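Local coordinates for protein iron transport multicopper oxidase FET3 (PDB 1ZPU) that oxidises ferrous to ferric iron with molecular oxygen, using four bound copper ions, and so feeds high-affinity iron uptake in yeast, at residues A[41-46]-A[92-97]; A[63-68]-A[96-101]; A[35-40]-A[119-124]. One frame throughout, in Å; residues are numbered along the deposited sequence.

Contact 1 (A[41-46]-A[92-97]); sequences GDRVQI and NFTVDY. With NAG (2-acetamido-2-deoxy-beta-D-glucopyranose), chain K; NAG (2-acetamido-2-deoxy-beta-D-glucopyranose), chain B.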
loop_
_atom_site.group_PDB
_atom_site.type_symbol
_atom_site.label_atom_id
_atom_site.label_comp_id
_atom_site.label_asym_id
_atom_site.label_seq_id
_atom_site.Cartn_x
_atom_site.Cartn_y
_atom_site.Cartn_z
ATOM N N GLY A 41 -3.860 19.426 -9.674
ATOM C CA GLY A 41 -5.198 19.958 -9.890
ATOM C C GLY A 41 -5.929 19.468 -11.130
ATOM O O GLY A 41 -7.011 19.959 -11.431
ATOM N N ASP A 42 -5.355 18.511 -11.857
ATOM C CA ASP A 42 -6.057 17.891 -12.986
ATOM C C ASP A 42 -7.183 16.953 -12.535
ATOM O O ASP A 42 -7.206 16.490 -11.389
ATOM C CB ASP A 42 -5.080 17.151 -13.908
ATOM C CG ASP A 42 -4.332 18.087 -14.850
ATOM O OD1 ASP A 42 -4.620 19.302 -14.850
ATOM O OD2 ASP A 42 -3.458 17.602 -15.605
ATOM N N ARG A 43 -8.121 16.702 -13.439
ATOM C CA ARG A 43 -9.190 15.745 -13.200
ATOM C C ARG A 43 -8.852 14.426 -13.891
ATOM O O ARG A 43 -8.440 14.408 -15.042
ATOM C CB ARG A 43 -10.533 16.287 -13.696
ATOM C CG ARG A 43 -11.707 15.353 -13.433
ATOM C CD ARG A 43 -13.056 15.989 -13.745
ATOM N NE ARG A 43 -13.378 17.104 -12.854
ATOM C CZ ARG A 43 -13.832 16.979 -11.610
ATOM N NH1 ARG A 43 -14.028 15.779 -11.084
ATOM N NH2 ARG A 43 -14.097 18.062 -10.892
ATOM N N VAL A 44 -9.019 13.325 -13.170
ATOM C CA VAL A 44 -8.816 11.991 -13.735
ATOM C C VAL A 44 -10.139 11.245 -13.735
ATOM O O VAL A 44 -10.778 11.101 -12.691
ATOM C CB VAL A 44 -7.738 11.161 -12.958
ATOM C CG1 VAL A 44 -7.537 9.799 -13.600
ATOM C CG2 VAL A 44 -6.402 11.896 -12.897
ATOM N N GLN A 45 -10.540 10.786 -14.914
ATOM C CA GLN A 45 -11.772 10.016 -15.080
ATOM C C GLN A 45 -11.501 8.641 -15.699
ATOM O O GLN A 45 -11.306 8.527 -16.906
ATOM C CB GLN A 45 -12.768 10.792 -15.931
ATOM C CG GLN A 45 -13.105 12.174 -15.385
ATOM C CD GLN A 45 -14.068 12.939 -16.281
ATOM O OE1 GLN A 45 -14.098 12.732 -17.486
ATOM N NE2 GLN A 45 -14.849 13.831 -15.693
ATOM N N ILE A 46 -11.493 7.602 -14.866
ATOM C CA ILE A 46 -11.262 6.245 -15.341
ATOM C C ILE A 46 -12.552 5.428 -15.358
ATOM O O ILE A 46 -13.199 5.247 -14.328
ATOM C CB ILE A 46 -10.172 5.518 -14.509
ATOM C CG1 ILE A 46 -8.929 6.393 -14.408
ATOM C CG2 ILE A 46 -9.811 4.181 -15.142
ATOM C CD1 ILE A 46 -7.977 5.972 -13.395
ATOM N N ASN A 92 -13.895 9.234 -10.714
ATOM C CA ASN A 92 -13.897 10.615 -11.158
ATOM C C ASN A 92 -13.459 11.489 -10.007
ATOM O O ASN A 92 -14.212 11.701 -9.064
ATOM C CB ASN A 92 -15.310 10.980 -11.603
ATOM C CG ASN A 92 -15.397 12.315 -12.317
ATOM O OD1 ASN A 92 -14.484 13.149 -12.242
ATOM N ND2 ASN A 92 -16.510 12.511 -13.033
ATOM N N PHE A 93 -12.228 11.981 -10.076
ATOM C CA PHE A 93 -11.637 12.726 -8.969
ATOM C C PHE A 93 -10.606 13.734 -9.439
ATOM O O PHE A 93 -10.029 13.590 -10.511
ATOM C CB PHE A 93 -11.021 11.776 -7.935
ATOM C CG PHE A 93 -9.892 10.933 -8.465
ATOM C CD1 PHE A 93 -8.572 11.343 -8.330
ATOM C CD2 PHE A 93 -10.143 9.716 -9.077
ATOM C CE1 PHE A 93 -7.516 10.556 -8.810
ATOM C CE2 PHE A 93 -9.090 8.929 -9.561
ATOM C CZ PHE A 93 -7.778 9.349 -9.425
ATOM N N THR A 94 -10.385 14.757 -8.624
ATOM C CA THR A 94 -9.356 15.754 -8.893
ATOM C C THR A 94 -8.153 15.449 -8.027
ATOM O O THR A 94 -8.202 14.569 -7.162
ATOM C CB THR A 94 -9.830 17.161 -8.573
ATOM O OG1 THR A 94 -11.198 17.114 -8.166
ATOM C CG2 THR A 94 -9.700 18.050 -9.786
ATOM N N VAL A 95 -7.072 16.179 -8.261
ATOM C CA VAL A 95 -5.820 15.915 -7.575
ATOM C C VAL A 95 -5.251 17.237 -7.021
ATOM O O VAL A 95 -4.199 17.726 -7.433
ATOM C CB VAL A 95 -4.913 15.092 -8.519
ATOM C CG1 VAL A 95 -3.522 15.653 -8.627
ATOM C CG2 VAL A 95 -4.907 13.638 -8.072
ATOM N N ASP A 96 -5.988 17.821 -6.080
ATOM C CA ASP A 96 -5.663 19.146 -5.569
ATOM C C ASP A 96 -4.702 19.130 -4.387
ATOM O O ASP A 96 -4.107 20.157 -4.064
ATOM C CB ASP A 96 -6.938 19.890 -5.207
ATOM C CG ASP A 96 -7.740 20.291 -6.436
ATOM O OD1 ASP A 96 -7.378 21.299 -7.105
ATOM O OD2 ASP A 96 -8.739 19.592 -6.726
ATOM N N TYR A 97 -4.537 17.971 -3.755
ATOM C CA TYR A 97 -3.826 17.912 -2.482
ATOM C C TYR A 97 -2.614 16.992 -2.499
ATOM O O TYR A 97 -1.940 16.832 -1.477
ATOM C CB TYR A 97 -4.795 17.527 -1.363
ATOM C CG TYR A 97 -5.964 18.480 -1.222
ATOM C CD1 TYR A 97 -7.178 18.221 -1.859
ATOM C CD2 TYR A 97 -5.856 19.650 -0.452
ATOM C CE1 TYR A 97 -8.264 19.101 -1.731
ATOM C CE2 TYR A 97 -6.939 20.535 -0.314
ATOM C CZ TYR A 97 -8.136 20.251 -0.957
ATOM O OH TYR A 97 -9.201 21.102 -0.834
HETATM C C1 NAG K . -16.976 13.870 -13.128
HETATM C C2 NAG K . -18.402 13.950 -13.684
HETATM C C3 NAG K . -18.727 15.400 -14.009
HETATM C C4 NAG K . -18.550 16.244 -12.754
HETATM C C5 NAG K . -17.269 15.931 -11.972
HETATM C C6 NAG K . -17.361 16.495 -10.554
HETATM C C7 NAG K . -18.351 12.993 -16.022
HETATM C C8 NAG K . -18.788 14.097 -16.957
HETATM N N2 NAG K . -18.757 13.018 -14.756
HETATM O O3 NAG K . -20.076 15.504 -14.428
HETATM O O4 NAG K . -18.584 17.605 -13.122
HETATM O O5 NAG K . -17.008 14.536 -11.881
HETATM O O6 NAG K . -18.677 16.350 -10.055
HETATM O O7 NAG K . -17.666 12.069 -16.442
HETATM C C1 NAG B . -9.043 18.562 2.799
HETATM C C2 NAG B . -7.626 18.699 3.359
HETATM C C3 NAG B . -7.522 19.808 4.402
HETATM C C4 NAG B . -8.126 21.114 3.871
HETATM C C5 NAG B . -9.510 20.837 3.254
HETATM C C6 NAG B . -10.121 22.085 2.630
HETATM C C7 NAG B . -6.122 16.780 3.311
HETATM C C8 NAG B . -5.832 15.410 3.852
HETATM N N2 NAG B . -7.135 17.441 3.896
HETATM O O3 NAG B . -6.159 20.000 4.699
HETATM O O4 NAG B . -8.159 22.123 4.876
HETATM O O5 NAG B . -9.421 19.820 2.261
HETATM O O6 NAG B . -9.294 22.522 1.575
HETATM O O7 NAG B . -5.442 17.231 2.377
#

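Contact 2 (A[63-68]-A[96-101]); sequences GLFQNG and DYNVGT. With NAG (2-acetamido-2-deoxy-beta-D-glucopyranose), chain B.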
loop_
_atom_site.group_PDB
_atom_site.type_symbol
_atom_site.label_atom_id
_atom_site.label_comp_id
_atom_site.label_asym_id
_atom_site.label_seq_id
_atom_site.Cartn_x
_atom_site.Cartn_y
_atom_site.Cartn_z
ATOM N N GLY A 63 -2.314 6.666 -1.997
ATOM C CA GLY A 63 -1.644 7.860 -1.497
ATOM C C GLY A 63 -2.459 9.112 -1.713
ATOM O O GLY A 63 -2.282 10.102 -1.011
ATOM N N LEU A 64 -3.359 9.063 -2.685
ATOM C CA LEU A 64 -4.221 10.180 -3.001
ATOM C C LEU A 64 -5.217 10.403 -1.869
ATOM O O LEU A 64 -5.785 9.454 -1.336
ATOM C CB LEU A 64 -4.914 9.903 -4.329
ATOM C CG LEU A 64 -4.207 10.334 -5.626
ATOM C CD1 LEU A 64 -2.724 10.010 -5.710
ATOM C CD2 LEU A 64 -4.937 9.784 -6.831
ATOM N N PHE A 65 -5.407 11.657 -1.482
ATOM C CA PHE A 65 -6.174 11.972 -0.275
ATOM C C PHE A 65 -7.682 11.908 -0.473
ATOM O O PHE A 65 -8.435 11.831 0.497
ATOM C CB PHE A 65 -5.773 13.340 0.281
ATOM C CG PHE A 65 -4.348 13.403 0.789
ATOM C CD1 PHE A 65 -3.726 12.273 1.327
ATOM C CD2 PHE A 65 -3.639 14.596 0.748
ATOM C CE1 PHE A 65 -2.423 12.329 1.786
ATOM C CE2 PHE A 65 -2.338 14.655 1.212
ATOM C CZ PHE A 65 -1.732 13.526 1.736
ATOM N N GLN A 66 -8.113 11.956 -1.733
ATOM C CA GLN A 66 -9.525 11.871 -2.104
ATOM C C GLN A 66 -10.393 12.831 -1.281
ATOM O O GLN A 66 -11.524 12.514 -0.913
ATOM C CB GLN A 66 -10.023 10.414 -2.013
ATOM C CG GLN A 66 -9.251 9.383 -2.880
ATOM C CD GLN A 66 -9.355 9.639 -4.394
ATOM O OE1 GLN A 66 -10.175 10.445 -4.863
ATOM N NE2 GLN A 66 -8.524 8.942 -5.162
ATOM N N ASN A 67 -9.843 14.013 -1.012
ATOM C CA ASN A 67 -10.477 15.037 -0.180
ATOM C C ASN A 67 -11.797 15.468 -0.788
ATOM O O ASN A 67 -11.819 16.038 -1.869
ATOM C CB ASN A 67 -9.533 16.235 -0.043
ATOM C CG ASN A 67 -9.798 17.065 1.194
ATOM O OD1 ASN A 67 -10.943 17.283 1.580
ATOM N ND2 ASN A 67 -8.726 17.560 1.805
ATOM N N GLY A 68 -12.896 15.169 -0.103
ATOM C CA GLY A 68 -14.230 15.518 -0.590
ATOM C C GLY A 68 -14.860 14.501 -1.528
ATOM O O GLY A 68 -16.023 14.648 -1.906
ATOM N N ASP A 96 -5.988 17.821 -6.080
ATOM C CA ASP A 96 -5.663 19.146 -5.569
ATOM C C ASP A 96 -4.702 19.130 -4.387
ATOM O O ASP A 96 -4.107 20.157 -4.064
ATOM C CB ASP A 96 -6.938 19.890 -5.207
ATOM C CG ASP A 96 -7.740 20.291 -6.436
ATOM O OD1 ASP A 96 -7.378 21.299 -7.105
ATOM O OD2 ASP A 96 -8.739 19.592 -6.726
ATOM N N TYR A 97 -4.537 17.971 -3.755
ATOM C CA TYR A 97 -3.826 17.912 -2.482
ATOM C C TYR A 97 -2.614 16.992 -2.499
ATOM O O TYR A 97 -1.940 16.832 -1.477
ATOM C CB TYR A 97 -4.795 17.527 -1.363
ATOM C CG TYR A 97 -5.964 18.480 -1.222
ATOM C CD1 TYR A 97 -7.178 18.221 -1.859
ATOM C CD2 TYR A 97 -5.856 19.650 -0.452
ATOM C CE1 TYR A 97 -8.264 19.101 -1.731
ATOM C CE2 TYR A 97 -6.939 20.535 -0.314
ATOM C CZ TYR A 97 -8.136 20.251 -0.957
ATOM O OH TYR A 97 -9.201 21.102 -0.834
ATOM N N ASN A 98 -2.332 16.401 -3.659
ATOM C CA ASN A 98 -1.173 15.513 -3.809
ATOM C C ASN A 98 -0.210 15.913 -4.918
ATOM O O ASN A 98 -0.617 16.375 -5.982
ATOM C CB ASN A 98 -1.616 14.064 -4.002
ATOM C CG ASN A 98 -2.319 13.523 -2.796
ATOM O OD1 ASN A 98 -3.544 13.585 -2.699
ATOM N ND2 ASN A 98 -1.549 13.029 -1.845
ATOM N N VAL A 99 1.072 15.720 -4.648
ATOM C CA VAL A 99 2.118 15.914 -5.629
ATOM C C VAL A 99 3.106 14.760 -5.500
ATOM O O VAL A 99 3.326 14.246 -4.402
ATOM C CB VAL A 99 2.805 17.277 -5.420
ATOM C CG1 VAL A 99 4.272 17.256 -5.864
ATOM C CG2 VAL A 99 2.069 18.324 -6.182
ATOM N N GLY A 100 3.683 14.331 -6.617
ATOM C CA GLY A 100 4.788 13.391 -6.561
ATOM C C GLY A 100 4.468 12.009 -7.067
ATOM O O GLY A 100 3.707 11.847 -8.026
ATOM N N THR A 101 5.058 11.010 -6.416
ATOM C CA THR A 101 5.010 9.640 -6.919
ATOM C C THR A 101 3.963 8.786 -6.219
ATOM O O THR A 101 4.023 8.586 -5.004
ATOM C CB THR A 101 6.406 8.976 -6.849
ATOM O OG1 THR A 101 7.390 9.898 -7.358
ATOM C CG2 THR A 101 6.425 7.679 -7.671
HETATM C C1 NAG B . -9.043 18.562 2.799
HETATM C C2 NAG B . -7.626 18.699 3.359
HETATM C C3 NAG B . -7.522 19.808 4.402
HETATM C C4 NAG B . -8.126 21.114 3.871
HETATM C C5 NAG B . -9.510 20.837 3.254
HETATM C C6 NAG B . -10.121 22.085 2.630
HETATM C C7 NAG B . -6.122 16.780 3.311
HETATM C C8 NAG B . -5.832 15.410 3.852
HETATM N N2 NAG B . -7.135 17.441 3.896
HETATM O O3 NAG B . -6.159 20.000 4.699
HETATM O O4 NAG B . -8.159 22.123 4.876
HETATM O O5 NAG B . -9.421 19.820 2.261
HETATM O O6 NAG B . -9.294 22.522 1.575
HETATM O O7 NAG B . -5.442 17.231 2.377
#

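Contact 3 (A[35-40]-A[119-124]); sequences DITVNK and LFIIKD. With NAG (2-acetamido-2-deoxy-beta-D-glucopyranose), chain G; NAG (2-acetamido-2-deoxy-beta-D-glucopyranose), chain C.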
loop_
_atom_site.group_PDB
_atom_site.type_symbol
_atom_site.label_atom_id
_atom_site.label_comp_id
_atom_site.label_asym_id
_atom_site.label_seq_id
_atom_site.Cartn_x
_atom_site.Cartn_y
_atom_site.Cartn_z
ATOM N N ASP A 35 0.865 3.677 -17.144
ATOM C CA ASP A 35 1.125 4.642 -16.083
ATOM C C ASP A 35 0.427 5.954 -16.383
ATOM O O ASP A 35 0.393 6.397 -17.535
ATOM C CB ASP A 35 2.620 4.882 -15.904
ATOM C CG ASP A 35 3.410 3.586 -15.741
ATOM O OD1 ASP A 35 3.049 2.728 -14.876
ATOM O OD2 ASP A 35 4.407 3.437 -16.497
ATOM N N ILE A 36 -0.130 6.576 -15.346
ATOM C CA ILE A 36 -0.780 7.882 -15.487
ATOM C C ILE A 36 0.157 8.997 -15.039
ATOM O O ILE A 36 0.789 8.900 -13.988
ATOM C CB ILE A 36 -2.075 7.963 -14.658
ATOM C CG1 ILE A 36 -3.067 6.888 -15.097
ATOM C CG2 ILE A 36 -2.716 9.321 -14.826
ATOM C CD1 ILE A 36 -4.154 6.611 -14.065
ATOM N N THR A 37 0.238 10.055 -15.841
ATOM C CA THR A 37 0.973 11.249 -15.448
ATOM C C THR A 37 0.066 12.462 -15.627
ATOM O O THR A 37 -0.411 12.732 -16.732
ATOM C CB THR A 37 2.293 11.379 -16.241
ATOM O OG1 THR A 37 3.064 10.183 -16.075
ATOM C CG2 THR A 37 3.119 12.545 -15.748
ATOM N N VAL A 38 -0.197 13.166 -14.529
ATOM C CA VAL A 38 -1.046 14.360 -14.576
ATOM C C VAL A 38 -0.370 15.549 -13.884
ATOM O O VAL A 38 0.680 15.388 -13.242
ATOM C CB VAL A 38 -2.455 14.108 -13.972
ATOM C CG1 VAL A 38 -3.126 12.938 -14.660
ATOM C CG2 VAL A 38 -2.369 13.857 -12.477
ATOM N N ASN A 39 -0.969 16.732 -14.027
ATOM C CA ASN A 39 -0.515 17.924 -13.337
ATOM C C ASN A 39 -1.353 18.217 -12.100
ATOM O O ASN A 39 -2.530 17.853 -12.041
ATOM C CB ASN A 39 -0.578 19.120 -14.276
ATOM C CG ASN A 39 0.667 19.264 -15.121
ATOM O OD1 ASN A 39 1.740 19.611 -14.621
ATOM N ND2 ASN A 39 0.531 19.010 -16.416
ATOM N N LYS A 40 -0.747 18.883 -11.120
ATOM C CA LYS A 40 -1.452 19.324 -9.925
ATOM C C LYS A 40 -2.804 19.915 -10.315
ATOM O O LYS A 40 -2.894 20.778 -11.193
ATOM C CB LYS A 40 -0.605 20.362 -9.177
ATOM C CG LYS A 40 -1.162 20.830 -7.823
ATOM C CD LYS A 40 -1.025 19.736 -6.752
ATOM C CE LYS A 40 -1.185 20.283 -5.320
ATOM N NZ LYS A 40 -0.343 21.492 -5.004
ATOM N N LEU A 119 1.791 2.909 -12.214
ATOM C CA LEU A 119 2.230 4.129 -11.559
ATOM C C LEU A 119 1.319 5.324 -11.824
ATOM O O LEU A 119 0.709 5.443 -12.879
ATOM C CB LEU A 119 3.662 4.459 -11.975
ATOM C CG LEU A 119 4.765 3.448 -11.653
ATOM C CD1 LEU A 119 6.103 4.062 -11.923
ATOM C CD2 LEU A 119 4.720 2.987 -10.220
ATOM N N PHE A 120 1.255 6.218 -10.850
ATOM C CA PHE A 120 0.457 7.429 -10.941
ATOM C C PHE A 120 1.347 8.588 -10.514
ATOM O O PHE A 120 1.639 8.738 -9.322
ATOM C CB PHE A 120 -0.750 7.313 -10.011
ATOM C CG PHE A 120 -1.822 8.333 -10.268
ATOM C CD1 PHE A 120 -1.605 9.684 -9.992
ATOM C CD2 PHE A 120 -3.071 7.931 -10.758
ATOM C CE1 PHE A 120 -2.606 10.624 -10.234
ATOM C CE2 PHE A 120 -4.083 8.865 -11.003
ATOM C CZ PHE A 120 -3.857 10.210 -10.738
ATOM N N ILE A 121 1.786 9.389 -11.482
ATOM C CA ILE A 121 2.703 10.489 -11.207
ATOM C C ILE A 121 2.017 11.826 -11.328
ATOM O O ILE A 121 1.369 12.114 -12.352
ATOM C CB ILE A 121 3.958 10.449 -12.134
ATOM C CG1 ILE A 121 5.046 9.607 -11.500
ATOM C CG2 ILE A 121 4.537 11.821 -12.346
ATOM C CD1 ILE A 121 4.922 8.157 -11.800
ATOM N N ILE A 122 2.162 12.646 -10.290
ATOM C CA ILE A 122 1.678 14.025 -10.335
ATOM C C ILE A 122 2.860 14.986 -10.289
ATOM O O ILE A 122 3.643 14.962 -9.335
ATOM C CB ILE A 122 0.704 14.328 -9.173
ATOM C CG1 ILE A 122 -0.414 13.288 -9.125
ATOM C CG2 ILE A 122 0.128 15.729 -9.315
ATOM C CD1 ILE A 122 -1.126 13.231 -7.802
ATOM N N LYS A 123 2.995 15.823 -11.313
ATOM C CA LYS A 123 4.083 16.808 -11.327
ATOM C C LYS A 123 3.679 18.110 -10.661
ATOM O O LYS A 123 2.501 18.503 -10.708
ATOM C CB LYS A 123 4.561 17.136 -12.743
ATOM C CG LYS A 123 4.946 15.944 -13.594
ATOM C CD LYS A 123 3.830 15.618 -14.578
ATOM C CE LYS A 123 3.665 16.703 -15.654
ATOM N NZ LYS A 123 2.335 16.586 -16.331
ATOM N N ASP A 124 4.660 18.788 -10.062
ATOM C CA ASP A 124 4.455 20.184 -9.637
ATOM C C ASP A 124 5.588 21.094 -10.070
ATOM O O ASP A 124 6.764 20.700 -10.100
ATOM C CB ASP A 124 4.184 20.327 -8.123
ATOM C CG ASP A 124 5.469 20.360 -7.272
ATOM O OD1 ASP A 124 6.301 19.413 -7.356
ATOM O OD2 ASP A 124 5.622 21.351 -6.511
HETATM C C1 NAG G . 10.367 1.352 -16.172
HETATM C C2 NAG G . 11.312 2.033 -17.167
HETATM C C3 NAG G . 11.117 3.544 -17.149
HETATM C C4 NAG G . 9.647 3.962 -17.270
HETATM C C5 NAG G . 8.817 3.164 -16.285
HETATM C C6 NAG G . 7.362 3.413 -16.619
HETATM C C7 NAG G . 13.545 1.241 -17.785
HETATM C C8 NAG G . 15.020 1.200 -17.452
HETATM N N2 NAG G . 12.691 1.699 -16.870
HETATM O O3 NAG G . 11.825 4.089 -18.227
HETATM O O4 NAG G . 9.444 5.313 -16.890
HETATM O O5 NAG G . 9.055 1.791 -16.444
HETATM O O6 NAG G . 6.517 2.793 -15.682
HETATM O O7 NAG G . 13.169 0.851 -18.888
HETATM C C1 NAG C . 9.382 6.273 -17.953
HETATM C C2 NAG C . 8.782 7.541 -17.364
HETATM C C3 NAG C . 8.746 8.644 -18.417
HETATM C C4 NAG C . 10.081 8.854 -19.125
HETATM C C5 NAG C . 10.693 7.513 -19.519
HETATM C C6 NAG C . 12.145 7.676 -19.945
HETATM C C7 NAG C . 7.106 7.269 -15.612
HETATM C C8 NAG C . 5.696 6.851 -15.301
HETATM N N2 NAG C . 7.425 7.318 -16.902
HETATM O O3 NAG C . 8.312 9.841 -17.816
HETATM O O4 NAG C . 9.822 9.556 -20.316
HETATM O O5 NAG C . 10.665 6.594 -18.450
HETATM O O6 NAG C . 12.674 6.405 -20.240
HETATM O O7 NAG C . 7.904 7.544 -14.711
#

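Contact 1 (A[41-46]-A[92-97])
Arg43 and Asn92 both send CG anti to their backbone nitrogens (chi1 -178° and -170°), which brings a guanidinium and a side-chain amide together on one face of an antiparallel strand pair. The arginine chain then bends at chi3, and NH1 donates to Asn92 OD1 over 2.9 Å. The donor stands above the amide plane, and the two flat groups are turned nearly at right angles. Asn92 is N-glycosylated: its ND2 is bonded to C1 of an N-acetylglucosamine at 1.4 Å, while its carbonyl OD1 accepts from Arg43. The same guanidinium lies with one face against the sugar, C5 3.3 Å above its plane. A long side chain ending in a flat guanidinium suits this place because it can pack on the sugar and still bond the asparagine. Gln45 runs alongside Asn92, pointing the same way, with NE2 3.3 Å from sugar C1.

On the other face the partners are apolar. Val44 sets CB over the ring of Phe93, 4.3 Å from its centroid, a CH-pi contact, while Phe61 and Phe120 also meet this ring. Between the faces, Val44 and Phe93 form a hydrogen-bonded antiparallel pair, with Val44 N to Phe93 O 2.9 Å and Phe93 N to Val44 O 3.1 Å. Further on, Val95 N bonds Asp42 O only weakly, but Gly41 N donates to Val95 O at 2.8 Å. Gly41 has a phi of 80°, a conformation more easily adopted without a side chain. Asp42 turns its carboxylate from this pair to Asn39 N and His3. The inward apolar face of such a strand pair is typical of the beta sandwich of a plastocyanin-like (cupredoxin) domain; here the outward face carries a glycan.

Contact 2 (A[63-68]-A[96-101])
Phe65 and Asn98 join two loops of the first plastocyanin-like domain, the one that leaves strand 60-62 and the one that leads into strand 100-105. Here the packing is close. Asn98 places ND2 3.4 Å above the Phe65 ring plane, over its centre, while OD1 accepts the backbone N of Phe65 at 2.9 Å, the donor tilted 27° from the amide's carbonyl plane. With CG beside its own backbone N (chi1 -65°), the buried amide reaches across to the other loop, and Tyr102 OH also bonds ND2. Asparagine suits the place because one short group offers both an acceptor and an N-H. With an alanine in place of Phe65, the Asn98 amide would probably lose the ring beneath its ND2 and Tyr97 CB its apolar neighbour.

Toward solvent the contact is looser and partly sugar. Exposed Tyr97 lays one ring face on the side chain of Asn67, whose CB is 3.6 Å from Tyr97 CE1. Asn67 is N-glycosylated, its ND2 bonded to C1 of an N-acetylglucosamine that extends over the same ring. At the far end of the ring, Tyr97 OH and sugar O6 share a hydrogen bond of 2.8 Å.

Contact 3 (A[35-40]-A[119-124])
Asp35 meets this strand pair with its side chain: OD1 accepts Leu119 N at 2.9 Å, on the anti side of the carboxylate. Aspartate suits the place because a short acceptor side chain can reach that N-H. OD2 lies beside O6 of an N-acetylglucosamine, so close that the details of the bond are doubtful.

From there the strands run in the same direction, with axes 4.7 Å apart and a 20° twist. Backbone bonds alternate: Ile36 N to Leu119 O, Ile121 N to Ile36 O at 2.7 Å, Val38 N to Ile121 O, Lys123 N to Val38 O, and the longer Lys40 N to Lys123 O. Beta-branched residues such as Ile36, Thr37 and Val38 suit the extended backbone. On the inward face Ile36 sets CB and CG2 over one face of the Phe120 ring, and its CD1 comes 3.7 Å from Phe120 CD2. Val38 turns CG2 into the position between backbone N and carbonyl carbon, and this methyl meets both Phe120 CE1 and Ile122 CG1 at 3.9 Å. The other face carries Thr37, whose methyl packs on the Lys123 chain crossing it at about a right angle. A parallel edge strand joined to an otherwise antiparallel sheet, with aromatic and aliphatic side chains turned to the core, is a mark of the cupredoxin fold.

How the contacts relate
All three contacts lie in the first plastocyanin-like domain, their centres 9 to 11 Å apart. Contact 1 joins strands 43-49 and 88-94 in one sheet, whereas contact 3 joins strands 36-39 and 117-123 in the other; Val44 CG2 packs on Phe120 CZ between them. Contact 2 starts within the span of contact 1 and ends on the same stretch, at 96-101, sharing Asp96 and Tyr97 and leading into strand 100-105, the neighbour of 117-123. Along the chain, contacts 1 and 2 are nested within the loop that contact 3 closes. Leu64 packs against Phe93, linking contacts 1 and 2. They join parts of one sandwich, which also carries the copper ligands His60, His62, His105 and His107.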